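Local coordinates for GCN5-related N-acetyltransferase (Exiguobacterium sibiricum 255-15, PDB 3GY9), which binds coenzyme A and probably acts as an acyltransferase of the GCN5-related N-acetyltransferase family, at residues L62-M68 with I79-L85. Residues are numbered along the deposited sequence; the frame is centred on the assembly and turned at random. Where two conformers were deposited one is given.
With COA (coenzyme A), chain B; SO4 (sulfate ion), chain E; SO4 (sulfate ion), chain F.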
loop_
_atom_site.group_PDB
_atom_site.type_symbol
_atom_site.label_atom_id
_atom_site.label_comp_id
_atom_site.label_asym_id
_atom_site.label_seq_id
_atom_site.Cartn_x
_atom_site.Cartn_y
_atom_site.Cartn_z
ATOM N N LEU A 62 -9.643 6.140 6.180
ATOM C CA LEU A 62 -8.522 6.477 7.065
ATOM C C LEU A 62 -7.139 6.187 6.455
ATOM O O LEU A 62 -6.130 6.677 6.969
ATOM C CB LEU A 62 -8.636 5.722 8.382
ATOM C CG LEU A 62 -9.904 5.921 9.220
ATOM C CD1 LEU A 62 -9.825 5.112 10.469
ATOM C CD2 LEU A 62 -10.139 7.384 9.538
ATOM N N ALA A 63 -7.113 5.394 5.380
ATOM C CA ALA A 63 -5.865 4.976 4.749
ATOM C C ALA A 63 -6.140 4.358 3.402
ATOM O O ALA A 63 -7.254 3.917 3.116
ATOM C CB ALA A 63 -5.154 3.965 5.606
ATOM N N CYS A 64 -5.097 4.337 2.580
ATOM C CA CYS A 64 -5.147 3.596 1.339
ATOM C C CYS A 64 -3.816 2.898 1.119
ATOM O O CYS A 64 -2.821 3.270 1.730
ATOM C CB CYS A 64 -5.457 4.541 0.159
ATOM S SG CYS A 64 -4.258 5.846 -0.123
ATOM N N GLY A 65 -3.824 1.920 0.210
ATOM C CA GLY A 65 -2.579 1.251 -0.185
ATOM C C GLY A 65 -2.879 0.029 -1.012
ATOM O O GLY A 65 -3.888 -0.628 -0.817
ATOM N N GLY A 66 -1.965 -0.302 -1.913
ATOM C CA GLY A 66 -2.212 -1.418 -2.787
ATOM C C GLY A 66 -0.957 -1.917 -3.421
ATOM O O GLY A 66 0.138 -1.685 -2.927
ATOM N N TYR A 67 -1.134 -2.631 -4.524
ATOM C CA TYR A 67 -0.005 -3.219 -5.237
ATOM C C TYR A 67 -0.331 -3.387 -6.709
ATOM O O TYR A 67 -1.495 -3.421 -7.119
ATOM C CB TYR A 67 0.370 -4.583 -4.622
ATOM C CG TYR A 67 -0.657 -5.646 -4.881
ATOM C CD1 TYR A 67 -1.734 -5.839 -4.009
ATOM C CD2 TYR A 67 -0.573 -6.461 -6.005
ATOM C CE1 TYR A 67 -2.698 -6.816 -4.262
ATOM C CE2 TYR A 67 -1.545 -7.431 -6.273
ATOM C CZ TYR A 67 -2.607 -7.602 -5.388
ATOM O OH TYR A 67 -3.559 -8.576 -5.680
HETATM N N MSE A 68 0.725 -3.468 -7.504
HETATM C CA MSE A 68 0.618 -3.769 -8.914
HETATM C C MSE A 68 1.966 -4.286 -9.415
HETATM O O MSE A 68 2.910 -4.429 -8.651
HETATM C CB MSE A 68 0.152 -2.535 -9.697
HETATM C CG MSE A 68 1.105 -1.362 -9.657
HETATM SE SE MSE A 68 0.530 0.139 -10.755
HETATM C CE MSE A 68 1.040 -0.591 -12.452
ATOM N N ILE A 79 4.479 -2.459 -4.031
ATOM C CA ILE A 79 3.494 -1.938 -3.105
ATOM C C ILE A 79 3.458 -0.420 -3.253
ATOM O O ILE A 79 4.495 0.217 -3.194
ATOM C CB ILE A 79 3.825 -2.374 -1.671
ATOM C CG1 ILE A 79 3.685 -3.909 -1.578
ATOM C CG2 ILE A 79 2.935 -1.653 -0.659
ATOM C CD1 ILE A 79 4.197 -4.507 -0.277
ATOM N N ARG A 80 2.266 0.126 -3.522
ATOM C CA ARG A 80 2.139 1.517 -3.922
ATOM C C ARG A 80 1.123 2.275 -3.130
ATOM O O ARG A 80 0.097 1.745 -2.727
ATOM C CB ARG A 80 1.710 1.595 -5.381
ATOM C CG ARG A 80 2.649 0.834 -6.314
ATOM C CD ARG A 80 2.582 1.363 -7.739
ATOM N NE ARG A 80 3.102 2.716 -7.847
ATOM C CZ ARG A 80 2.953 3.508 -8.903
ATOM N NH1 ARG A 80 2.280 3.114 -9.970
ATOM N NH2 ARG A 80 3.439 4.732 -8.862
ATOM N N HIS A 81 1.408 3.560 -2.975
ATOM C CA HIS A 81 0.430 4.537 -2.501
ATOM C C HIS A 81 -0.068 4.284 -1.097
ATOM O O HIS A 81 -1.224 4.540 -0.787
ATOM C CB HIS A 81 -0.761 4.653 -3.465
ATOM C CG HIS A 81 -0.375 4.831 -4.902
ATOM N ND1 HIS A 81 0.434 5.856 -5.342
ATOM C CD2 HIS A 81 -0.700 4.110 -6.004
ATOM C CE1 HIS A 81 0.570 5.769 -6.656
ATOM N NE2 HIS A 81 -0.088 4.699 -7.074
ATOM N N VAL A 82 0.793 3.798 -0.215
ATOM C CA VAL A 82 0.398 3.523 1.158
ATOM C C VAL A 82 0.449 4.804 1.967
ATOM O O VAL A 82 1.483 5.450 2.052
ATOM C CB VAL A 82 1.355 2.499 1.803
ATOM C CG1 VAL A 82 1.089 2.396 3.301
ATOM C CG2 VAL A 82 1.211 1.152 1.115
ATOM N N TYR A 83 -0.683 5.168 2.550
ATOM C CA TYR A 83 -0.789 6.409 3.333
ATOM C C TYR A 83 -1.885 6.254 4.377
ATOM O O TYR A 83 -2.986 5.806 4.051
ATOM C CB TYR A 83 -1.133 7.595 2.420
ATOM C CG TYR A 83 -1.181 8.897 3.167
ATOM C CD1 TYR A 83 -0.017 9.589 3.476
ATOM C CD2 TYR A 83 -2.389 9.427 3.578
ATOM C CE1 TYR A 83 -0.058 10.786 4.180
ATOM C CE2 TYR A 83 -2.431 10.628 4.295
ATOM C CZ TYR A 83 -1.273 11.290 4.594
ATOM O OH TYR A 83 -1.297 12.482 5.297
ATOM N N VAL A 84 -1.579 6.615 5.622
ATOM C CA VAL A 84 -2.563 6.612 6.710
ATOM C C VAL A 84 -2.724 8.053 7.171
ATOM O O VAL A 84 -1.731 8.759 7.353
ATOM C CB VAL A 84 -2.075 5.766 7.907
ATOM C CG1 VAL A 84 -3.084 5.791 9.061
ATOM C CG2 VAL A 84 -1.833 4.342 7.451
ATOM N N LEU A 85 -3.974 8.493 7.345
ATOM C CA LEU A 85 -4.246 9.850 7.850
ATOM C C LEU A 85 -3.498 10.071 9.147
ATOM O O LEU A 85 -3.470 9.186 10.009
ATOM C CB LEU A 85 -5.741 10.080 8.117
ATOM C CG LEU A 85 -6.696 10.330 6.952
ATOM C CD1 LEU A 85 -8.100 10.464 7.512
ATOM C CD2 LEU A 85 -6.309 11.581 6.158
HETATM N N1A COA B . 4.509 7.590 11.712
HETATM C C2A COA B . 5.384 6.711 11.100
HETATM N N3A COA B . 5.491 5.404 11.535
HETATM C C4A COA B . 4.723 4.985 12.572
HETATM C C5A COA B . 3.836 5.852 13.205
HETATM C C6A COA B . 3.731 7.168 12.766
HETATM N N6A COA B . 2.978 8.047 13.413
HETATM N N7A COA B . 3.223 5.154 14.193
HETATM C C8A COA B . 3.693 3.888 14.198
HETATM N N9A COA B . 4.631 3.781 13.200
HETATM C C1B COA B . 5.438 2.606 12.857
HETATM C C2B COA B . 6.041 1.950 14.089
HETATM O O2B COA B . 7.320 1.436 13.773
HETATM C C3B COA B . 5.083 0.827 14.392
HETATM O O3B COA B . 5.672 -0.263 15.056
HETATM P P3B COA B . 5.258 -0.514 16.590
HETATM O O7A COA B . 5.973 -1.737 17.114
HETATM O O8A COA B . 5.641 0.722 17.363
HETATM O O9A COA B . 3.766 -0.723 16.702
HETATM C C4B COA B . 4.642 0.433 13.000
HETATM O O4B COA B . 4.600 1.636 12.258
HETATM C C5B COA B . 3.294 -0.292 12.974
HETATM O O5B COA B . 2.308 0.519 13.560
HETATM P P1A COA B . 0.873 0.810 12.862
HETATM O O1A COA B . 0.292 -0.427 12.253
HETATM O O2A COA B . 0.057 1.454 13.934
HETATM O O3A COA B . 1.326 1.890 11.776
HETATM P P2A COA B . 0.446 3.044 11.101
HETATM O O4A COA B . -1.031 2.699 11.034
HETATM O O5A COA B . 0.811 4.349 11.707
HETATM O O6A COA B . 1.027 2.961 9.608
HETATM C CBP COA B . 2.569 4.221 8.217
HETATM C CCP COA B . 2.409 3.190 9.337
HETATM C CDP COA B . 1.992 3.646 6.927
HETATM C CEP COA B . 4.079 4.476 8.034
HETATM C CAP COA B . 1.820 5.516 8.591
HETATM O OAP COA B . 2.248 5.953 9.862
HETATM C C9P COA B . 2.077 6.600 7.582
HETATM O O9P COA B . 1.330 6.689 6.398
HETATM N N8P COA B . 3.060 7.437 7.898
HETATM C C7P COA B . 3.435 8.553 7.039
HETATM C C6P COA B . 4.945 8.799 7.076
HETATM C C5P COA B . 5.367 9.296 8.440
HETATM O O5P COA B . 4.616 9.155 9.420
HETATM N N4P COA B . 6.561 9.881 8.517
HETATM C C3P COA B . 7.211 10.135 9.785
HETATM C C2P COA B . 6.516 11.236 10.585
HETATM S S1P COA B . 6.331 12.810 9.710
HETATM S S SO4 E . 4.572 4.638 -4.912
HETATM O O1 SO4 E . 3.764 4.901 -3.718
HETATM O O2 SO4 E . 4.284 5.611 -5.960
HETATM O O3 SO4 E . 4.314 3.292 -5.399
HETATM O O4 SO4 E . 5.998 4.707 -4.568
HETATM S S SO4 F . 2.169 7.472 -10.680
HETATM O O1 SO4 F . 2.791 7.700 -9.375
HETATM O O2 SO4 F . 0.727 7.363 -10.472
HETATM O O3 SO4 F . 2.774 6.279 -11.293
HETATM O O4 SO4 F . 2.412 8.619 -11.543
#
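Cys64 and Tyr83 exchange both of their backbone bonds, Cys64 N giving to Tyr83 O and Tyr83 N to Cys64 O, each at 3.0 Å. Gly66 and Arg80 form a second such pair, while at the far end Leu85 N reaches Leu62 O in a nearly straight bond of 2.8 Å (172° at the hydrogen). Between the two pairs the register slips by one residue at a beta bulge. There His81 adopts positive phi and psi (63° and 36°), and His81 N turns from the partner strand to O1 of the chain E sulfate, 2.8 Å away, one of two sulfates probably from the crystallisation liquor. These antiparallel strands form the central hairpin of the GNAT sheet, where strand 76-84, splayed by this bulge as in other GNAT folds, leads into the cofactor site. Val84, a non-hydrogen-bonded partner of Ala63, uses its N to bond the pantetheine carbonyl O9P of coenzyme A at 3.0 Å. On the sheet face bearing Cys64 and Tyr83, the Arg80 chain bends at chi3, and its NE and NH2 grip the chain E sulfate through O3 and O2. Arg80 NH2 also bonds O3 of the chain F sulfate at 3.0 Å, while NH1 has a salt bridge with Glu42. The selenium of selenomethionine Met68 lies at the guanidinium edge, 3.5 Å from Arg80 NH1, and His81 NE2 sits over one face. Tyr83 OH is hydrogen-bonded to Glu27.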